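Sulfate permease family protein (Vibrio cholerae O1 biovar El Tor, PDB 3MGL) is probably a membrane transporter of the sulfate permease (SulP) family, represented here by its C-terminal STAS domain. Local coordinates at residues P49-L54 against K83-G88; M73-H78 against V103-E108. One frame throughout, in Å; residues are numbered along the deposited sequence.

Contact 1. Residues P49-L54 against K83-G88; sequences PQILIL and KVLISG
Strands 51-56 and 83-87 are the two strands of a beta-alpha-beta unit in the parallel sheet of the STAS domain, and I51 to L54 pair with K83 to I86. Helix 64-79 makes the crossover between them. Five backbone hydrogen bonds zip the pair together. K83 N starts the series on Q50 O at 3.0 Å. K83 O then takes L52 N, L52 O takes L85 N, and L85 O takes L54 N at 2.7 Å. S87 N closes it on L54 O at 3.0 Å. The end bonds are the more bent: their donors sit about 30° off the carbonyl plane, while the inner three run nearly along the C=O axis.

Side chains alternate between the two faces. On one face L85 reaches across to two isoleucines of the other strand. Its CD2 meets I51 CG2 at 3.9 Å and I53 CG1 at 4.0 Å. Helix 115-128 packs on this face, with I126 on I51 and F115 on I53. K83 also starts here, but its extended chain leads away to a salt bridge with E125 of that helix. On the other face, under helix 64-79, V84 chi1 of -179° turns CG1 opposite the backbone N, where it meets L54 CD1 at 3.9 Å. Near the strand end, S87 OG is buried without a polar partner, 3.8 Å from I53 CG2.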
ATOM      1  N   PRO A  49     -25.785  14.403 -14.393  1.00 29.15           N
ATOM      2  CA  PRO A  49     -24.895  14.820 -15.459  1.00 28.68           C
ATOM      3  C   PRO A  49     -25.449  14.346 -16.806  1.00 28.41           C
ATOM      4  O   PRO A  49     -26.256  13.428 -16.843  1.00 29.22           O
ATOM      5  CB  PRO A  49     -23.598  14.075 -15.128  1.00 28.28           C
ATOM      6  CG  PRO A  49     -24.060  12.840 -14.464  1.00 28.47           C
ATOM      7  CD  PRO A  49     -25.284  13.202 -13.693  1.00 28.66           C
ATOM      8  N   GLN A  50     -24.996  14.955 -17.889  1.00 27.68           N
ATOM      9  CA  GLN A  50     -25.353  14.552 -19.244  1.00 27.66           C
ATOM     10  C   GLN A  50     -24.554  13.289 -19.663  1.00 26.41           C
ATOM     11  O   GLN A  50     -25.067  12.377 -20.333  1.00 25.98           O
ATOM     12  CB  GLN A  50     -25.115  15.776 -20.150  1.00 28.15           C
ATOM     13  CG  GLN A  50     -25.165  15.589 -21.637  1.00 31.76           C
ATOM     14  CD  GLN A  50     -24.843  16.904 -22.387  1.00 36.80           C
ATOM     15  OE1 GLN A  50     -24.958  18.012 -21.820  1.00 39.54           O
ATOM     16  NE2 GLN A  50     -24.445  16.784 -23.663  1.00 37.65           N
ATOM     17  N   ILE A  51     -23.308  13.207 -19.210  1.00 25.08           N
ATOM     18  CA  ILE A  51     -22.475  12.064 -19.519  1.00 24.20           C
ATOM     19  C   ILE A  51     -21.801  11.517 -18.265  1.00 24.42           C
ATOM     20  O   ILE A  51     -21.260  12.272 -17.432  1.00 23.59           O
ATOM     21  CB  ILE A  51     -21.415  12.395 -20.619  1.00 24.59           C
ATOM     22  CG1 ILE A  51     -22.109  12.890 -21.898  1.00 24.56           C
ATOM     23  CG2 ILE A  51     -20.529  11.163 -20.941  1.00 23.51           C
ATOM     24  CD1 ILE A  51     -21.201  13.613 -22.862  1.00 26.90           C
ATOM     25  N   LEU A  52     -21.861  10.191 -18.123  1.00 24.19           N
ATOM     26  CA  LEU A  52     -21.066   9.518 -17.112  1.00 24.20           C
ATOM     27  C   LEU A  52     -20.009   8.612 -17.763  1.00 24.33           C
ATOM     28  O   LEU A  52     -20.334   7.778 -18.611  1.00 24.38           O
ATOM     29  CB  LEU A  52     -21.972   8.703 -16.177  1.00 24.07           C
ATOM     30  CG  LEU A  52     -21.202   7.905 -15.114  1.00 25.91           C
ATOM     31  CD1 LEU A  52     -20.763   8.783 -13.945  1.00 27.28           C
ATOM     32  CD2 LEU A  52     -22.040   6.776 -14.613  1.00 27.88           C
ATOM     33  N   ILE A  53     -18.752   8.751 -17.347  1.00 24.10           N
ATOM     34  CA  ILE A  53     -17.737   7.780 -17.731  1.00 23.38           C
ATOM     35  C   ILE A  53     -17.557   6.738 -16.608  1.00 24.00           C
ATOM     36  O   ILE A  53     -17.270   7.109 -15.453  1.00 23.71           O
ATOM     37  CB  ILE A  53     -16.375   8.454 -18.124  1.00 23.04           C
ATOM     38  CG1 ILE A  53     -16.572   9.436 -19.290  1.00 22.31           C
ATOM     39  CG2 ILE A  53     -15.377   7.398 -18.551  1.00 21.73           C
ATOM     40  CD1 ILE A  53     -15.388  10.419 -19.539  1.00 20.52           C
ATOM     41  N   LEU A  54     -17.747   5.454 -16.946  1.00 23.53           N
ATOM     42  CA  LEU A  54     -17.426   4.358 -16.029  1.00 24.29           C
ATOM     43  C   LEU A  54     -16.077   3.761 -16.369  1.00 24.66           C
ATOM     44  O   LEU A  54     -15.922   3.088 -17.404  1.00 24.75           O
ATOM     45  CB  LEU A  54     -18.461   3.216 -16.060  1.00 24.03           C
ATOM     46  CG  LEU A  54     -19.894   3.482 -15.606  1.00 25.72           C
ATOM     47  CD1 LEU A  54     -20.771   2.227 -15.849  1.00 26.61           C
ATOM     48  CD2 LEU A  54     -19.940   3.874 -14.125  1.00 26.12           C
ATOM     49  N   LYS A  83     -26.094   9.538 -20.557  1.00 24.47           N
ATOM     50  CA  LYS A  83     -25.340   8.796 -21.557  1.00 24.32           C
ATOM     51  C   LYS A  83     -24.127   8.216 -20.850  1.00 23.78           C
ATOM     52  O   LYS A  83     -23.448   8.919 -20.111  1.00 25.17           O
ATOM     53  CB  LYS A  83     -24.967   9.714 -22.725  1.00 24.22           C
ATOM     54  CG  LYS A  83     -24.115   9.071 -23.801  1.00 25.55           C
ATOM     55  CD  LYS A  83     -23.935  10.059 -24.939  1.00 28.39           C
ATOM     56  CE  LYS A  83     -23.249   9.416 -26.124  1.00 29.62           C
ATOM     57  NZ  LYS A  83     -23.645  10.080 -27.402  1.00 28.44           N
ATOM     58  N   VAL A  84     -23.895   6.920 -21.016  1.00 23.28           N
ATOM     59  CA  VAL A  84     -22.826   6.241 -20.295  1.00 22.84           C
ATOM     60  C   VAL A  84     -21.718   5.844 -21.262  1.00 23.12           C
ATOM     61  O   VAL A  84     -21.999   5.264 -22.341  1.00 23.46           O
ATOM     62  CB  VAL A  84     -23.339   4.984 -19.554  1.00 22.85           C
ATOM     63  CG1 VAL A  84     -22.219   4.292 -18.795  1.00 22.09           C
ATOM     64  CG2 VAL A  84     -24.489   5.341 -18.592  1.00 22.06           C
ATOM     65  N   LEU A  85     -20.480   6.183 -20.889  1.00 21.86           N
ATOM     66  CA  LEU A  85     -19.300   5.721 -21.595  1.00 22.26           C
ATOM     67  C   LEU A  85     -18.555   4.759 -20.691  1.00 22.87           C
ATOM     68  O   LEU A  85     -18.520   4.921 -19.460  1.00 23.23           O
ATOM     69  CB  LEU A  85     -18.350   6.874 -21.998  1.00 21.28           C
ATOM     70  CG  LEU A  85     -18.663   7.791 -23.190  1.00 21.67           C
ATOM     71  CD1 LEU A  85     -20.166   7.991 -23.449  1.00 19.96           C
ATOM     72  CD2 LEU A  85     -17.968   9.148 -23.066  1.00 19.77           C
ATOM     73  N   ILE A  86     -17.949   3.769 -21.328  1.00 23.18           N
ATOM     74  CA  ILE A  86     -17.105   2.822 -20.661  1.00 23.68           C
ATOM     75  C   ILE A  86     -15.667   2.982 -21.121  1.00 23.57           C
ATOM     76  O   ILE A  86     -15.405   3.138 -22.321  1.00 23.80           O
ATOM     77  CB  ILE A  86     -17.616   1.414 -20.957  1.00 24.32           C
ATOM     78  CG1 ILE A  86     -18.996   1.247 -20.285  1.00 25.12           C
ATOM     79  CG2 ILE A  86     -16.580   0.348 -20.519  1.00 23.24           C
ATOM     80  CD1 ILE A  86     -19.580  -0.161 -20.390  1.00 26.74           C
ATOM     81  N   SER A  87     -14.729   2.937 -20.181  1.00 23.24           N
ATOM     82  CA  SER A  87     -13.332   2.963 -20.567  1.00 23.22           C
ATOM     83  C   SER A  87     -12.466   1.988 -19.778  1.00 23.78           C
ATOM     84  O   SER A  87     -12.813   1.623 -18.660  1.00 24.05           O
ATOM     85  CB  SER A  87     -12.789   4.384 -20.440  1.00 23.36           C
ATOM     86  OG  SER A  87     -12.672   4.788 -19.094  1.00 23.18           O
ATOM     87  N   GLY A  88     -11.351   1.566 -20.378  1.00 23.94           N
ATOM     88  CA  GLY A  88     -10.301   0.816 -19.680  1.00 24.61           C
ATOM     89  C   GLY A  88     -10.528  -0.662 -19.342  1.00 24.37           C
ATOM     90  O   GLY A  88      -9.786  -1.224 -18.544  1.00 24.25           O
TER

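Contact 2. Residues M73-H78 against V103-E108; sequences MIQSFH and VKLVGE
Apolar contacts of I74 with L105 and V106 make up one part of this interface. I74 CG2 does most of the touching. It meets L105 CD2 at 3.8 Å and V106 CG1 also at 3.8 Å. The I74 and L105 side chains run antiparallel alongside each other, while that of V106 lies roughly perpendicular to I74. I74 CD1 adds a second touch on V106 CG1 at 4.0 Å. L105 holds CG opposite its backbone N (chi1 -174°), which carries CD2 over to I74 CG2 and CB. Q75 adds only a loose touch, its CG 4.4 Å from L105 CD2.

In the STAS domain, the last turn of the short helix 102-106 packs here against helix 64-79. Deeper in the fold, I74 also packs on L54 and V106 on I86, both residues of the central parallel sheet.

The other group is the contacts of the H78 ring. No hydrogen bond crosses the interface. Instead a ring carbon, H78 CE1, comes to 3.2 Å from L105 O, which lies at the ring edge and in its plane. The ring nitrogens stay farther from this oxygen, ND1 at 4.1 Å. With chi1 at -80°, H78 CG stands opposite the carbonyl carbon, and this brings the ring edge to L105 O. One face of the same ring takes I74 CG2, 3.7 Å above its plane and offset toward the rim.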
HETATM    1  N   MSE A  73     -27.055  -1.282 -13.195  1.00 28.56           N
HETATM    2  CA  MSE A  73     -26.512   0.032 -12.894  1.00 28.71           C
HETATM    3  C   MSE A  73     -26.639   0.963 -14.107  1.00 28.21           C
HETATM    4  O   MSE A  73     -27.103   2.097 -13.991  1.00 28.04           O
HETATM    5  CB  MSE A  73     -25.040  -0.116 -12.497  1.00 29.37           C
HETATM    6  CG  MSE A  73     -24.500   0.944 -11.579  1.00 32.43           C
HETATM    7 SE   MSE A  73     -22.543   1.033 -11.677  0.75 39.82          SE
HETATM    8  CE  MSE A  73     -22.317   2.441 -10.388  1.00 41.84           C
ATOM      9  N   ILE A  74     -26.224   0.474 -15.273  1.00 27.61           N
ATOM     10  CA  ILE A  74     -26.305   1.265 -16.479  1.00 27.03           C
ATOM     11  C   ILE A  74     -27.770   1.548 -16.844  1.00 27.26           C
ATOM     12  O   ILE A  74     -28.110   2.653 -17.273  1.00 27.62           O
ATOM     13  CB  ILE A  74     -25.536   0.580 -17.651  1.00 26.93           C
ATOM     14  CG1 ILE A  74     -24.031   0.532 -17.329  1.00 25.94           C
ATOM     15  CG2 ILE A  74     -25.825   1.289 -18.984  1.00 24.91           C
ATOM     16  CD1 ILE A  74     -23.244  -0.493 -18.119  1.00 24.28           C
ATOM     17  N   GLN A  75     -28.634   0.552 -16.687  1.00 27.57           N
ATOM     18  CA  GLN A  75     -30.071   0.754 -16.916  1.00 28.21           C
ATOM     19  C   GLN A  75     -30.655   1.897 -16.056  1.00 27.71           C
ATOM     20  O   GLN A  75     -31.430   2.697 -16.558  1.00 27.00           O
ATOM     21  CB  GLN A  75     -30.858  -0.547 -16.718  1.00 28.70           C
ATOM     22  CG  GLN A  75     -30.664  -1.549 -17.865  1.00 31.44           C
ATOM     23  CD  GLN A  75     -31.200  -2.952 -17.554  1.00 35.73           C
ATOM     24  OE1 GLN A  75     -31.732  -3.225 -16.461  1.00 37.72           O
ATOM     25  NE2 GLN A  75     -31.065  -3.854 -18.529  1.00 36.72           N
ATOM     26  N   SER A  76     -30.269   1.962 -14.777  1.00 27.74           N
ATOM     27  CA  SER A  76     -30.694   3.053 -13.880  1.00 27.85           C
ATOM     28  C   SER A  76     -30.222   4.399 -14.400  1.00 27.21           C
ATOM     29  O   SER A  76     -30.924   5.382 -14.275  1.00 27.64           O
ATOM     30  CB  SER A  76     -30.110   2.897 -12.474  1.00 28.26           C
ATOM     31  OG  SER A  76     -30.289   1.583 -11.999  1.00 31.07           O
ATOM     32  N   PHE A  77     -29.019   4.452 -14.958  1.00 26.70           N
ATOM     33  CA  PHE A  77     -28.500   5.735 -15.456  1.00 26.76           C
ATOM     34  C   PHE A  77     -29.207   6.181 -16.736  1.00 26.58           C
ATOM     35  O   PHE A  77     -29.519   7.354 -16.892  1.00 26.65           O
ATOM     36  CB  PHE A  77     -26.974   5.718 -15.642  1.00 26.16           C
ATOM     37  CG  PHE A  77     -26.206   5.324 -14.398  1.00 26.84           C
ATOM     38  CD1 PHE A  77     -26.736   5.535 -13.123  1.00 27.53           C
ATOM     39  CD2 PHE A  77     -24.937   4.759 -14.503  1.00 27.46           C
ATOM     40  CE1 PHE A  77     -26.007   5.166 -11.965  1.00 27.56           C
ATOM     41  CE2 PHE A  77     -24.192   4.399 -13.358  1.00 26.40           C
ATOM     42  CZ  PHE A  77     -24.737   4.604 -12.090  1.00 27.00           C
ATOM     43  N   HIS A  78     -29.456   5.232 -17.636  1.00 26.97           N
ATOM     44  CA  HIS A  78     -30.157   5.505 -18.884  1.00 27.71           C
ATOM     45  C   HIS A  78     -31.556   6.016 -18.677  1.00 28.20           C
ATOM     46  O   HIS A  78     -32.022   6.821 -19.469  1.00 28.34           O
ATOM     47  CB  HIS A  78     -30.237   4.268 -19.783  1.00 27.86           C
ATOM     48  CG  HIS A  78     -28.986   3.998 -20.554  1.00 28.07           C
ATOM     49  ND1 HIS A  78     -28.823   2.872 -21.332  1.00 28.75           N
ATOM     50  CD2 HIS A  78     -27.826   4.689 -20.644  1.00 28.97           C
ATOM     51  CE1 HIS A  78     -27.625   2.889 -21.889  1.00 28.54           C
ATOM     52  NE2 HIS A  78     -27.001   3.984 -21.491  1.00 29.27           N
ATOM     53  N   VAL A 103     -21.918  -3.871 -24.275  1.00 26.50           N
ATOM     54  CA  VAL A 103     -21.470  -2.969 -25.349  1.00 27.18           C
ATOM     55  C   VAL A 103     -22.697  -2.577 -26.171  1.00 27.62           C
ATOM     56  O   VAL A 103     -22.858  -1.430 -26.557  1.00 28.13           O
ATOM     57  CB  VAL A 103     -20.378  -3.657 -26.259  1.00 27.06           C
ATOM     58  CG1 VAL A 103     -20.047  -2.813 -27.473  1.00 27.45           C
ATOM     59  CG2 VAL A 103     -19.116  -3.944 -25.464  1.00 26.63           C
ATOM     60  N   LYS A 104     -23.558  -3.557 -26.405  1.00 28.09           N
ATOM     61  CA  LYS A 104     -24.866  -3.369 -27.027  1.00 29.01           C
ATOM     62  C   LYS A 104     -25.692  -2.353 -26.258  1.00 28.52           C
ATOM     63  O   LYS A 104     -26.282  -1.447 -26.839  1.00 28.46           O
ATOM     64  CB  LYS A 104     -25.581  -4.734 -27.065  1.00 29.41           C
ATOM     65  CG  LYS A 104     -27.074  -4.703 -27.279  1.00 31.12           C
ATOM     66  CD  LYS A 104     -27.756  -5.707 -26.326  1.00 32.68           C
ATOM     67  CE  LYS A 104     -29.177  -6.049 -26.754  1.00 33.63           C
ATOM     68  NZ  LYS A 104     -29.772  -5.096 -27.741  1.00 34.24           N
ATOM     69  N   LEU A 105     -25.719  -2.507 -24.945  1.00 28.61           N
ATOM     70  CA  LEU A 105     -26.447  -1.598 -24.060  1.00 28.45           C
ATOM     71  C   LEU A 105     -25.972  -0.135 -24.114  1.00 28.14           C
ATOM     72  O   LEU A 105     -26.790   0.791 -24.154  1.00 27.91           O
ATOM     73  CB  LEU A 105     -26.350  -2.115 -22.627  1.00 28.72           C
ATOM     74  CG  LEU A 105     -27.147  -1.401 -21.547  1.00 29.23           C
ATOM     75  CD1 LEU A 105     -28.636  -1.335 -21.930  1.00 30.41           C
ATOM     76  CD2 LEU A 105     -26.935  -2.132 -20.207  1.00 29.34           C
ATOM     77  N   VAL A 106     -24.660   0.082 -24.086  1.00 27.37           N
ATOM     78  CA  VAL A 106     -24.148   1.460 -24.120  1.00 27.35           C
ATOM     79  C   VAL A 106     -23.881   1.994 -25.534  1.00 26.82           C
ATOM     80  O   VAL A 106     -23.851   3.219 -25.734  1.00 26.85           O
ATOM     81  CB  VAL A 106     -22.877   1.652 -23.224  1.00 27.42           C
ATOM     82  CG1 VAL A 106     -23.176   1.270 -21.754  1.00 26.31           C
ATOM     83  CG2 VAL A 106     -21.691   0.857 -23.786  1.00 27.72           C
ATOM     84  N   GLY A 107     -23.702   1.086 -26.505  1.00 25.96           N
ATOM     85  CA  GLY A 107     -23.287   1.471 -27.865  1.00 25.65           C
ATOM     86  C   GLY A 107     -21.776   1.304 -28.063  1.00 25.61           C
ATOM     87  O   GLY A 107     -20.969   1.721 -27.218  1.00 24.97           O
ATOM     88  N   GLU A 108     -21.413   0.678 -29.176  1.00 25.73           N
ATOM     89  CA  GLU A 108     -20.027   0.413 -29.577  1.00 26.28           C
ATOM     90  C   GLU A 108     -19.177   1.659 -29.553  1.00 25.96           C
ATOM     91  O   GLU A 108     -18.011   1.606 -29.174  1.00 26.38           O
ATOM     92  CB  GLU A 108     -20.000  -0.150 -31.000  1.00 26.63           C
ATOM     93  CG  GLU A 108     -20.663  -1.499 -31.120  1.00 28.86           C
ATOM     94  CD  GLU A 108     -20.837  -1.979 -32.566  1.00 31.86           C
ATOM     95  OE1 GLU A 108     -20.372  -1.306 -33.532  1.00 31.73           O
ATOM     96  OE2 GLU A 108     -21.460  -3.053 -32.724  1.00 33.75           O
TER

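Contact 1 is the buried centre of the domain, and contact 2 lies farther out and is only partly buried. Their centres are about 9 Å apart. Helix 64-79, which carries 73-78, is the crossover between the two strands of contact 1. One side of contact 2 thus belongs to the same beta-alpha-beta unit, and helix 102-106 comes from after its second strand. Contact 1 rests on backbone hydrogen bonds, with apolar side chains on both faces. Contact 2 joins two helices through side chains and one ring-to-carbonyl approach, with no hydrogen bond between them. They meet at the sheet face that carries L52, V84 and L54. F77 packs on L52 and V84 there, and the V106 side chain approaches the V84 backbone.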